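Local coordinates for protein alpha-1,2-mannosidase (Bacteroides thetaiotaomicron, PDB 2WW2) that hydrolyses alpha-mannosides as a calcium-dependent, inverting glycoside hydrolase of family GH92 from a human gut symbiont, at residues Thr603-Asp612 against Tyr652-Lys660; Lys670-Asn679 against Glu705-Met716. One frame throughout, in Å; residues are numbered along the deposited sequence. Where two conformers were deposited one is given.

Interaction 1 (Thr603-Asp612 against Tyr652-Lys660); sequences TQYHLRNVMD and YAIGSPLFK
Arg608 lays its folded side chain along Ser656 where a helix of the GH92 catalytic domain, which belongs to the six-hairpin clan and is consistent with an (alpha/alpha)6 barrel, packs on the loop that follows strand 651-654. The backbones come nearest at Gln604 and Ser656, whose CA atoms are 5.1 Å apart. Bends at chi2 (-71°) and chi3 (-61°) curl the arginine back, bringing CG and CD against the serine and the guanidinium edge to its hydroxyl. NH1 donates to Ser656 OG over 3.1 Å, with an N-H...O angle of 158° and the oxygen almost in the guanidinium plane. Pro657 O and Leu658 CA lie over one face of the same group. Outside the pair, Asn679 OD1 also accepts from NH1 and Pro684 O bonds Ser656 OG, so each has a second polar partner.

One turn further on, Met611 and Leu658 pass alongside each other, running opposite ways; in one of two deposited conformers Met611 CE lies 4.1 Å from Leu658 CB. Leu607 CD1 abuts Ser656 O. Near the start of the segment, Thr603 CG2 rests 3.8 Å from Gly655 CA. Gln604 CG touches Gly655 O at 3.3 Å; beyond it OE1 accepts from Ile686 N, whereas NE2 donates over 3.0 Å to a water that lies close to the carbonyl oxygens of Ile654 and Gly655.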
loop_
_atom_site.group_PDB
_atom_site.type_symbol
_atom_site.label_atom_id
_atom_site.label_comp_id
_atom_site.label_asym_id
_atom_site.label_seq_id
_atom_site.Cartn_x
_atom_site.Cartn_y
_atom_site.Cartn_z
ATOM N N THR A 603 1.647 3.489 -26.328
ATOM C CA THR A 603 0.240 3.874 -26.347
ATOM C C THR A 603 -0.599 2.682 -26.781
ATOM O O THR A 603 -1.577 2.331 -26.124
ATOM C CB THR A 603 0.004 5.061 -27.335
ATOM O OG1 THR A 603 0.532 6.264 -26.765
ATOM C CG2 THR A 603 -1.483 5.252 -27.604
ATOM N N GLN A 604 -0.168 2.022 -27.852
ATOM C CA GLN A 604 -0.912 0.907 -28.408
ATOM C C GLN A 604 -1.024 -0.240 -27.392
ATOM O O GLN A 604 -2.112 -0.801 -27.187
ATOM C CB GLN A 604 -0.235 0.423 -29.692
ATOM C CG GLN A 604 -0.350 1.413 -30.857
ATOM C CD GLN A 604 0.806 1.303 -31.859
ATOM O OE1 GLN A 604 1.449 0.250 -31.997
ATOM N NE2 GLN A 604 1.072 2.399 -32.563
ATOM N N TYR A 605 0.092 -0.587 -26.755
ATOM C CA TYR A 605 0.082 -1.687 -25.790
ATOM C C TYR A 605 -0.804 -1.380 -24.584
ATOM O O TYR A 605 -1.688 -2.170 -24.243
ATOM C CB TYR A 605 1.493 -2.039 -25.301
ATOM C CG TYR A 605 1.454 -3.056 -24.192
ATOM C CD1 TYR A 605 1.283 -4.409 -24.473
ATOM C CD2 TYR A 605 1.522 -2.659 -22.866
ATOM C CE1 TYR A 605 1.225 -5.355 -23.452
ATOM C CE2 TYR A 605 1.454 -3.591 -21.835
ATOM C CZ TYR A 605 1.305 -4.931 -22.134
ATOM O OH TYR A 605 1.240 -5.844 -21.103
ATOM N N HIS A 606 -0.551 -0.249 -23.934
ATOM C CA HIS A 606 -1.234 0.092 -22.686
ATOM C C HIS A 606 -2.721 0.350 -22.860
ATOM O O HIS A 606 -3.535 -0.047 -22.026
ATOM C CB HIS A 606 -0.571 1.289 -22.014
ATOM C CG HIS A 606 0.781 0.974 -21.453
ATOM N ND1 HIS A 606 0.966 0.063 -20.436
ATOM C CD2 HIS A 606 2.015 1.436 -21.777
ATOM C CE1 HIS A 606 2.255 -0.022 -20.155
ATOM N NE2 HIS A 606 2.912 0.802 -20.954
ATOM N N LEU A 607 -3.072 1.022 -23.943
ATOM C CA LEU A 607 -4.460 1.259 -24.264
ATOM C C LEU A 607 -5.208 -0.073 -24.403
ATOM O O LEU A 607 -6.266 -0.288 -23.790
ATOM C CB LEU A 607 -4.500 2.042 -25.576
ATOM C CG LEU A 607 -5.798 2.684 -26.010
ATOM C CD1 LEU A 607 -6.709 1.571 -26.489
ATOM C CD2 LEU A 607 -6.420 3.519 -24.869
ATOM N N ARG A 608 -4.666 -0.983 -25.199
ATOM C CA ARG A 608 -5.341 -2.262 -25.369
ATOM C C ARG A 608 -5.395 -3.039 -24.049
ATOM O O ARG A 608 -6.377 -3.698 -23.748
ATOM C CB ARG A 608 -4.696 -3.073 -26.502
ATOM C CG ARG A 608 -4.852 -2.350 -27.873
ATOM C CD ARG A 608 -6.302 -2.402 -28.357
ATOM N NE ARG A 608 -6.709 -3.799 -28.544
ATOM C CZ ARG A 608 -6.399 -4.516 -29.622
ATOM N NH1 ARG A 608 -5.711 -3.968 -30.614
ATOM N NH2 ARG A 608 -6.773 -5.787 -29.716
ATOM N N ASN A 609 -4.354 -2.917 -23.238
ATOM C CA ASN A 609 -4.332 -3.582 -21.930
ATOM C C ASN A 609 -5.452 -3.033 -21.019
ATOM O O ASN A 609 -6.213 -3.802 -20.420
ATOM C CB ASN A 609 -2.949 -3.406 -21.302
ATOM C CG ASN A 609 -2.652 -4.424 -20.233
ATOM O OD1 ASN A 609 -3.027 -5.594 -20.330
ATOM N ND2 ASN A 609 -1.948 -3.985 -19.199
ATOM N N VAL A 610 -5.581 -1.712 -20.955
ATOM C CA VAL A 610 -6.654 -1.082 -20.173
ATOM C C VAL A 610 -8.055 -1.509 -20.667
ATOM O O VAL A 610 -8.919 -1.870 -19.881
ATOM C CB VAL A 610 -6.522 0.468 -20.163
ATOM C CG1 VAL A 610 -7.816 1.122 -19.669
ATOM C CG2 VAL A 610 -5.325 0.909 -19.279
ATOM N N MET A 611 -8.278 -1.487 -21.976
ATOM C CA MET A 611 -9.583 -1.870 -22.504
ATOM C C MET A 611 -9.930 -3.305 -22.121
ATOM O O MET A 611 -11.085 -3.600 -21.796
ATOM C CB MET A 611 -9.661 -1.663 -24.024
ATOM C CG MET A 611 -9.632 -0.188 -24.432
ATOM S SD MET A 611 -10.284 0.176 -26.075
ATOM C CE MET A 611 -8.927 -0.266 -27.164
ATOM N N ASP A 612 -8.940 -4.187 -22.146
ATOM C CA ASP A 612 -9.167 -5.594 -21.803
ATOM C C ASP A 612 -9.350 -5.790 -20.298
ATOM O O ASP A 612 -10.156 -6.608 -19.870
ATOM C CB ASP A 612 -7.991 -6.463 -22.263
ATOM C CG ASP A 612 -7.973 -6.707 -23.780
ATOM O OD1 ASP A 612 -8.971 -6.421 -24.485
ATOM O OD2 ASP A 612 -6.933 -7.202 -24.272
ATOM N N TYR A 652 -7.168 14.007 -33.498
ATOM C CA TYR A 652 -7.372 12.878 -32.602
ATOM C C TYR A 652 -6.121 12.008 -32.619
ATOM O O TYR A 652 -5.711 11.540 -33.692
ATOM C CB TYR A 652 -8.590 12.049 -33.071
ATOM C CG TYR A 652 -9.866 12.850 -33.238
ATOM C CD1 TYR A 652 -10.825 12.883 -32.229
ATOM C CD2 TYR A 652 -10.104 13.584 -34.402
ATOM C CE1 TYR A 652 -11.989 13.598 -32.374
ATOM C CE2 TYR A 652 -11.260 14.312 -34.550
ATOM C CZ TYR A 652 -12.203 14.309 -33.532
ATOM O OH TYR A 652 -13.351 15.040 -33.680
ATOM N N ALA A 653 -5.502 11.803 -31.450
ATOM C CA ALA A 653 -4.315 10.965 -31.361
ATOM C C ALA A 653 -4.704 9.504 -31.571
ATOM O O ALA A 653 -5.720 9.038 -31.059
ATOM C CB ALA A 653 -3.598 11.154 -30.011
ATOM N N ILE A 654 -3.887 8.796 -32.340
ATOM C CA ILE A 654 -4.148 7.397 -32.665
ATOM C C ILE A 654 -3.688 6.452 -31.534
ATOM O O ILE A 654 -2.583 6.587 -30.986
ATOM C CB ILE A 654 -3.561 7.036 -34.050
ATOM C CG1 ILE A 654 -4.380 7.772 -35.117
ATOM C CG2 ILE A 654 -3.631 5.496 -34.307
ATOM C CD1 ILE A 654 -3.756 7.800 -36.497
ATOM N N GLY A 655 -4.569 5.534 -31.160
ATOM C CA GLY A 655 -4.227 4.532 -30.164
ATOM C C GLY A 655 -4.103 3.206 -30.879
ATOM O O GLY A 655 -3.184 2.998 -31.677
ATOM N N SER A 656 -5.063 2.329 -30.628
ATOM C CA SER A 656 -5.116 1.022 -31.267
ATOM C C SER A 656 -6.562 0.570 -31.138
ATOM O O SER A 656 -7.105 0.587 -30.022
ATOM C CB SER A 656 -4.172 0.052 -30.543
ATOM O OG SER A 656 -4.352 -1.261 -31.012
ATOM N N PRO A 657 -7.205 0.223 -32.269
ATOM C CA PRO A 657 -8.634 -0.091 -32.295
ATOM C C PRO A 657 -8.886 -1.432 -31.618
ATOM O O PRO A 657 -8.000 -2.313 -31.614
ATOM C CB PRO A 657 -8.944 -0.215 -33.791
ATOM C CG PRO A 657 -7.638 -0.691 -34.396
ATOM C CD PRO A 657 -6.569 0.012 -33.580
ATOM N N LEU A 658 -10.100 -1.601 -31.103
ATOM C CA LEU A 658 -10.476 -2.841 -30.436
ATOM C C LEU A 658 -11.057 -3.889 -31.396
ATOM O O LEU A 658 -10.918 -5.099 -31.170
ATOM C CB LEU A 658 -11.507 -2.536 -29.331
ATOM C CG LEU A 658 -11.864 -3.712 -28.423
ATOM C CD1 LEU A 658 -10.645 -4.087 -27.543
ATOM C CD2 LEU A 658 -13.093 -3.345 -27.573
ATOM N N PHE A 659 -11.708 -3.438 -32.464
ATOM C CA PHE A 659 -12.441 -4.364 -33.352
ATOM C C PHE A 659 -11.692 -4.607 -34.662
ATOM O O PHE A 659 -10.756 -3.880 -34.985
ATOM C CB PHE A 659 -13.839 -3.810 -33.653
ATOM C CG PHE A 659 -14.717 -3.661 -32.413
ATOM C CD1 PHE A 659 -15.405 -4.760 -31.905
ATOM C CD2 PHE A 659 -14.817 -2.437 -31.752
ATOM C CE1 PHE A 659 -16.213 -4.634 -30.749
ATOM C CE2 PHE A 659 -15.623 -2.289 -30.607
ATOM C CZ PHE A 659 -16.323 -3.395 -30.109
ATOM N N LYS A 660 -12.117 -5.611 -35.437
ATOM C CA LYS A 660 -11.538 -5.799 -36.765
ATOM C C LYS A 660 -11.965 -4.668 -37.700
ATOM O O LYS A 660 -11.287 -4.370 -38.694
ATOM C CB LYS A 660 -11.913 -7.173 -37.346
ATOM C CG LYS A 660 -11.150 -8.302 -36.661
ATOM C CD LYS A 660 -11.595 -9.668 -37.124
ATOM C CE LYS A 660 -10.895 -10.764 -36.321
ATOM N NZ LYS A 660 -9.406 -10.685 -36.488
HETATM O O HOH W 1 -0.612 4.761 -31.847
#

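Interaction 2 (Lys670-Asn679 against Glu705-Met716); sequences KNFVVSAADN and ELKQGGELNLSM
Val673 and Leu712 pair through Leu712 N and Val673 O in the middle of a ladder of five backbone hydrogen bonds, which joins the neighbouring parallel strands 671-675 and 710-716 inside a mixed sheet. It runs from Gly710 N to Asn671 O (2.9 Å) as far as Leu714 N to Ser675 O (2.8 Å).

The apolar contacts gather on the face bearing Phe672, Val674 and Leu712. A chi1 of -168° turns the Phe672 ring away from the backbone N, and it reaches between the short helix and the strand that follows it. Leu706 CD2 makes a CH-pi contact 3.7 Å from the centroid of the Phe672 ring, while the Gly710-Glu711 peptide covers the opposite face. Farther along, Val674 CG1 meets Leu714 CD1 at 4.0 Å, and Ala676 CB packs on Met716 CG.

Glu711, Ser675 and Asn713 make the other face largely polar, with Val673 among them. The extended Glu711 lies alongside Val673, and its OE2 accepts from Ser675 OG at 2.9 Å, on the anti side, 25° out of the carboxylate plane. Beyond the ladder, one water links Ala677 N with Asn713 OD1 and Leu714 O.

The pair is thus apolar on the face of Phe672 and mainly polar on the other, with water continuing the strand pairing into the turn at 676-679.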
loop_
_atom_site.group_PDB
_atom_site.type_symbol
_atom_site.label_atom_id
_atom_site.label_comp_id
_atom_site.label_asym_id
_atom_site.label_seq_id
_atom_site.Cartn_x
_atom_site.Cartn_y
_atom_site.Cartn_z
ATOM N N LYS A 670 -20.956 10.681 -45.758
ATOM C CA LYS A 670 -19.546 10.290 -45.704
ATOM C C LYS A 670 -19.342 9.208 -44.661
ATOM O O LYS A 670 -19.901 9.287 -43.569
ATOM C CB LYS A 670 -18.640 11.480 -45.375
ATOM C CG LYS A 670 -18.850 12.696 -46.251
ATOM C CD LYS A 670 -18.536 12.414 -47.718
ATOM C CE LYS A 670 -18.690 13.704 -48.541
ATOM N NZ LYS A 670 -18.684 13.435 -50.004
ATOM N N ASN A 671 -18.548 8.202 -45.000
ATOM C CA ASN A 671 -18.230 7.123 -44.066
ATOM C C ASN A 671 -16.727 7.011 -43.887
ATOM O O ASN A 671 -15.970 7.061 -44.865
ATOM C CB ASN A 671 -18.771 5.801 -44.601
ATOM C CG ASN A 671 -20.264 5.859 -44.859
ATOM O OD1 ASN A 671 -21.036 6.193 -43.970
ATOM N ND2 ASN A 671 -20.672 5.563 -46.086
ATOM N N PHE A 672 -16.282 6.886 -42.645
ATOM C CA PHE A 672 -14.867 6.660 -42.400
ATOM C C PHE A 672 -14.693 5.308 -41.751
ATOM O O PHE A 672 -15.307 5.026 -40.712
ATOM C CB PHE A 672 -14.255 7.755 -41.520
ATOM C CG PHE A 672 -12.743 7.709 -41.501
ATOM C CD1 PHE A 672 -12.011 8.455 -42.395
ATOM C CD2 PHE A 672 -12.069 6.865 -40.624
ATOM C CE1 PHE A 672 -10.625 8.401 -42.409
ATOM C CE2 PHE A 672 -10.684 6.803 -40.628
ATOM C CZ PHE A 672 -9.960 7.577 -41.533
ATOM N N VAL A 673 -13.857 4.472 -42.352
ATOM C CA VAL A 673 -13.610 3.127 -41.824
ATOM C C VAL A 673 -12.233 3.003 -41.178
ATOM O O VAL A 673 -11.227 3.391 -41.778
ATOM C CB VAL A 673 -13.711 2.089 -42.944
ATOM C CG1 VAL A 673 -13.196 0.694 -42.473
ATOM C CG2 VAL A 673 -15.151 2.017 -43.465
ATOM N N VAL A 674 -12.176 2.468 -39.960
ATOM C CA VAL A 674 -10.896 2.043 -39.405
ATOM C C VAL A 674 -10.888 0.528 -39.531
ATOM O O VAL A 674 -11.631 -0.165 -38.828
ATOM C CB VAL A 674 -10.690 2.439 -37.921
ATOM C CG1 VAL A 674 -9.348 1.894 -37.400
ATOM C CG2 VAL A 674 -10.763 3.951 -37.732
ATOM N N SER A 675 -10.100 -0.005 -40.460
ATOM C CA SER A 675 -10.035 -1.468 -40.566
ATOM C C SER A 675 -8.735 -2.043 -39.996
ATOM O O SER A 675 -7.651 -1.475 -40.157
ATOM C CB SER A 675 -10.300 -1.943 -41.999
ATOM O OG SER A 675 -9.220 -1.607 -42.830
ATOM N N ALA A 676 -8.858 -3.174 -39.313
ATOM C CA ALA A 676 -7.735 -3.825 -38.669
ATOM C C ALA A 676 -7.992 -5.320 -38.818
ATOM O O ALA A 676 -8.310 -6.021 -37.850
ATOM C CB ALA A 676 -7.664 -3.408 -37.180
ATOM N N ALA A 677 -7.863 -5.799 -40.053
ATOM C CA ALA A 677 -8.353 -7.128 -40.401
ATOM C C ALA A 677 -7.695 -8.226 -39.583
ATOM O O ALA A 677 -8.315 -9.255 -39.324
ATOM C CB ALA A 677 -8.197 -7.392 -41.916
ATOM N N ASP A 678 -6.448 -8.025 -39.158
ATOM C CA ASP A 678 -5.769 -9.056 -38.364
ATOM C C ASP A 678 -5.626 -8.700 -36.893
ATOM O O ASP A 678 -4.709 -9.160 -36.211
ATOM C CB ASP A 678 -4.419 -9.406 -38.986
ATOM C CG ASP A 678 -4.565 -9.905 -40.395
ATOM O OD1 ASP A 678 -5.245 -10.934 -40.592
ATOM O OD2 ASP A 678 -4.022 -9.260 -41.314
ATOM N N ASN A 679 -6.573 -7.903 -36.398
ATOM C CA ASN A 679 -6.615 -7.534 -34.985
ATOM C C ASN A 679 -6.905 -8.761 -34.117
ATOM O O ASN A 679 -7.622 -9.680 -34.551
ATOM C CB ASN A 679 -7.686 -6.476 -34.749
ATOM C CG ASN A 679 -7.371 -5.581 -33.556
ATOM O OD1 ASN A 679 -6.421 -5.829 -32.813
ATOM N ND2 ASN A 679 -8.174 -4.541 -33.370
ATOM N N GLU A 705 -9.862 14.976 -41.896
ATOM C CA GLU A 705 -9.584 13.654 -42.457
ATOM C C GLU A 705 -10.726 12.676 -42.187
ATOM O O GLU A 705 -11.098 11.902 -43.060
ATOM C CB GLU A 705 -8.252 13.096 -41.946
ATOM C CG GLU A 705 -7.076 13.620 -42.763
ATOM C CD GLU A 705 -5.734 13.382 -42.107
ATOM O OE1 GLU A 705 -5.681 13.049 -40.902
ATOM O OE2 GLU A 705 -4.721 13.532 -42.812
ATOM N N LEU A 706 -11.257 12.689 -40.969
ATOM C CA LEU A 706 -12.412 11.849 -40.640
ATOM C C LEU A 706 -13.672 12.248 -41.410
ATOM O O LEU A 706 -14.314 11.413 -42.066
ATOM C CB LEU A 706 -12.691 11.907 -39.131
ATOM C CG LEU A 706 -11.670 11.167 -38.247
ATOM C CD1 LEU A 706 -11.842 11.515 -36.767
ATOM C CD2 LEU A 706 -11.780 9.664 -38.463
ATOM N N LYS A 707 -14.000 13.535 -41.330
ATOM C CA LYS A 707 -15.240 14.116 -41.847
ATOM C C LYS A 707 -15.427 13.907 -43.354
ATOM O O LYS A 707 -16.558 13.779 -43.836
ATOM C CB LYS A 707 -15.225 15.614 -41.543
ATOM C CG LYS A 707 -16.566 16.259 -41.295
ATOM C CD LYS A 707 -16.413 17.703 -40.756
ATOM C CE LYS A 707 -16.357 18.733 -41.876
ATOM N NZ LYS A 707 -15.026 18.726 -42.568
ATOM N N GLN A 708 -14.332 13.882 -44.101
ATOM C CA GLN A 708 -14.428 13.743 -45.557
ATOM C C GLN A 708 -14.668 12.293 -45.967
ATOM O O GLN A 708 -14.944 12.005 -47.139
ATOM C CB GLN A 708 -13.181 14.295 -46.245
ATOM C CG GLN A 708 -11.935 13.482 -45.998
ATOM C CD GLN A 708 -10.725 14.131 -46.634
ATOM O OE1 GLN A 708 -10.779 15.302 -47.007
ATOM N NE2 GLN A 708 -9.627 13.379 -46.764
ATOM N N GLY A 709 -14.568 11.392 -44.994
ATOM C CA GLY A 709 -14.762 9.978 -45.237
ATOM C C GLY A 709 -13.519 9.349 -45.836
ATOM O O GLY A 709 -12.624 10.045 -46.327
ATOM N N GLY A 710 -13.445 8.027 -45.779
ATOM C CA GLY A 710 -12.286 7.324 -46.316
ATOM C C GLY A 710 -11.987 6.108 -45.465
ATOM O O GLY A 710 -12.897 5.508 -44.888
ATOM N N GLU A 711 -10.708 5.754 -45.372
ATOM C CA GLU A 711 -10.329 4.534 -44.666
ATOM C C GLU A 711 -8.922 4.594 -44.108
ATOM O O GLU A 711 -7.971 4.951 -44.818
ATOM C CB GLU A 711 -10.462 3.304 -45.577
ATOM C CG GLU A 711 -10.072 1.997 -44.877
ATOM C CD GLU A 711 -10.502 0.750 -45.647
ATOM O OE1 GLU A 711 -11.333 0.873 -46.571
ATOM O OE2 GLU A 711 -10.011 -0.357 -45.330
ATOM N N LEU A 712 -8.802 4.246 -42.828
ATOM C CA LEU A 712 -7.514 3.981 -42.213
ATOM C C LEU A 712 -7.361 2.469 -42.107
ATOM O O LEU A 712 -8.084 1.820 -41.340
ATOM C CB LEU A 712 -7.461 4.609 -40.823
ATOM C CG LEU A 712 -6.133 4.472 -40.088
ATOM C CD1 LEU A 712 -4.967 5.153 -40.866
ATOM C CD2 LEU A 712 -6.267 5.007 -38.641
ATOM N N ASN A 713 -6.435 1.913 -42.885
ATOM C CA ASN A 713 -6.224 0.461 -42.982
ATOM C C ASN A 713 -4.987 0.061 -42.188
ATOM O O ASN A 713 -3.861 0.347 -42.606
ATOM C CB ASN A 713 -6.078 0.061 -44.460
ATOM C CG ASN A 713 -5.786 -1.430 -44.668
ATOM O OD1 ASN A 713 -5.642 -2.201 -43.732
ATOM N ND2 ASN A 713 -5.700 -1.829 -45.925
ATOM N N LEU A 714 -5.195 -0.605 -41.048
ATOM C CA LEU A 714 -4.092 -0.941 -40.164
ATOM C C LEU A 714 -3.689 -2.412 -40.287
ATOM O O LEU A 714 -4.552 -3.290 -40.346
ATOM C CB LEU A 714 -4.474 -0.643 -38.714
ATOM C CG LEU A 714 -4.999 0.756 -38.421
ATOM C CD1 LEU A 714 -5.468 0.855 -36.961
ATOM C CD2 LEU A 714 -3.906 1.770 -38.702
ATOM N N SER A 715 -2.377 -2.663 -40.322
ATOM C CA SER A 715 -1.828 -4.015 -40.250
ATOM C C SER A 715 -1.371 -4.231 -38.815
ATOM O O SER A 715 -0.396 -3.602 -38.376
ATOM C CB SER A 715 -0.631 -4.159 -41.189
ATOM O OG SER A 715 -1.012 -3.916 -42.530
ATOM N N MET A 716 -2.078 -5.085 -38.083
ATOM C CA MET A 716 -1.816 -5.276 -36.657
ATOM C C MET A 716 -0.793 -6.392 -36.467
ATOM O O MET A 716 -0.734 -7.310 -37.274
ATOM C CB MET A 716 -3.103 -5.617 -35.893
ATOM C CG MET A 716 -4.268 -4.658 -36.147
ATOM S SD MET A 716 -3.891 -2.950 -35.736
ATOM C CE MET A 716 -3.622 -3.049 -33.952
HETATM O O HOH W 2 -15.449 13.852 -49.191
HETATM O O HOH W 3 -6.955 -4.052 -42.190
HETATM O O HOH W 4 -4.723 -5.741 -39.851
#

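Followed from the N terminus, the chain first passes through helix 600-613 and returns 40 residues later to close the loop of interaction 1. Only then does interaction 2 open, its own loop running from strand 671-675 through strand 685-691 back to strand 710-717; the two are in series and neither nests nor crosses. Their centres are 15 Å apart, yet they touch: Lys660 O lies 2.8 Å from Ala676 N, probably hydrogen-bonded, and Lys660 NZ reaches Asn679 O at the same distance. Ser656 OG also packs against Met716 CE. Together they tie the helix, by way of the 655-660 loop, to the end of the mixed sheet's parallel pair, all within the catalytic domain.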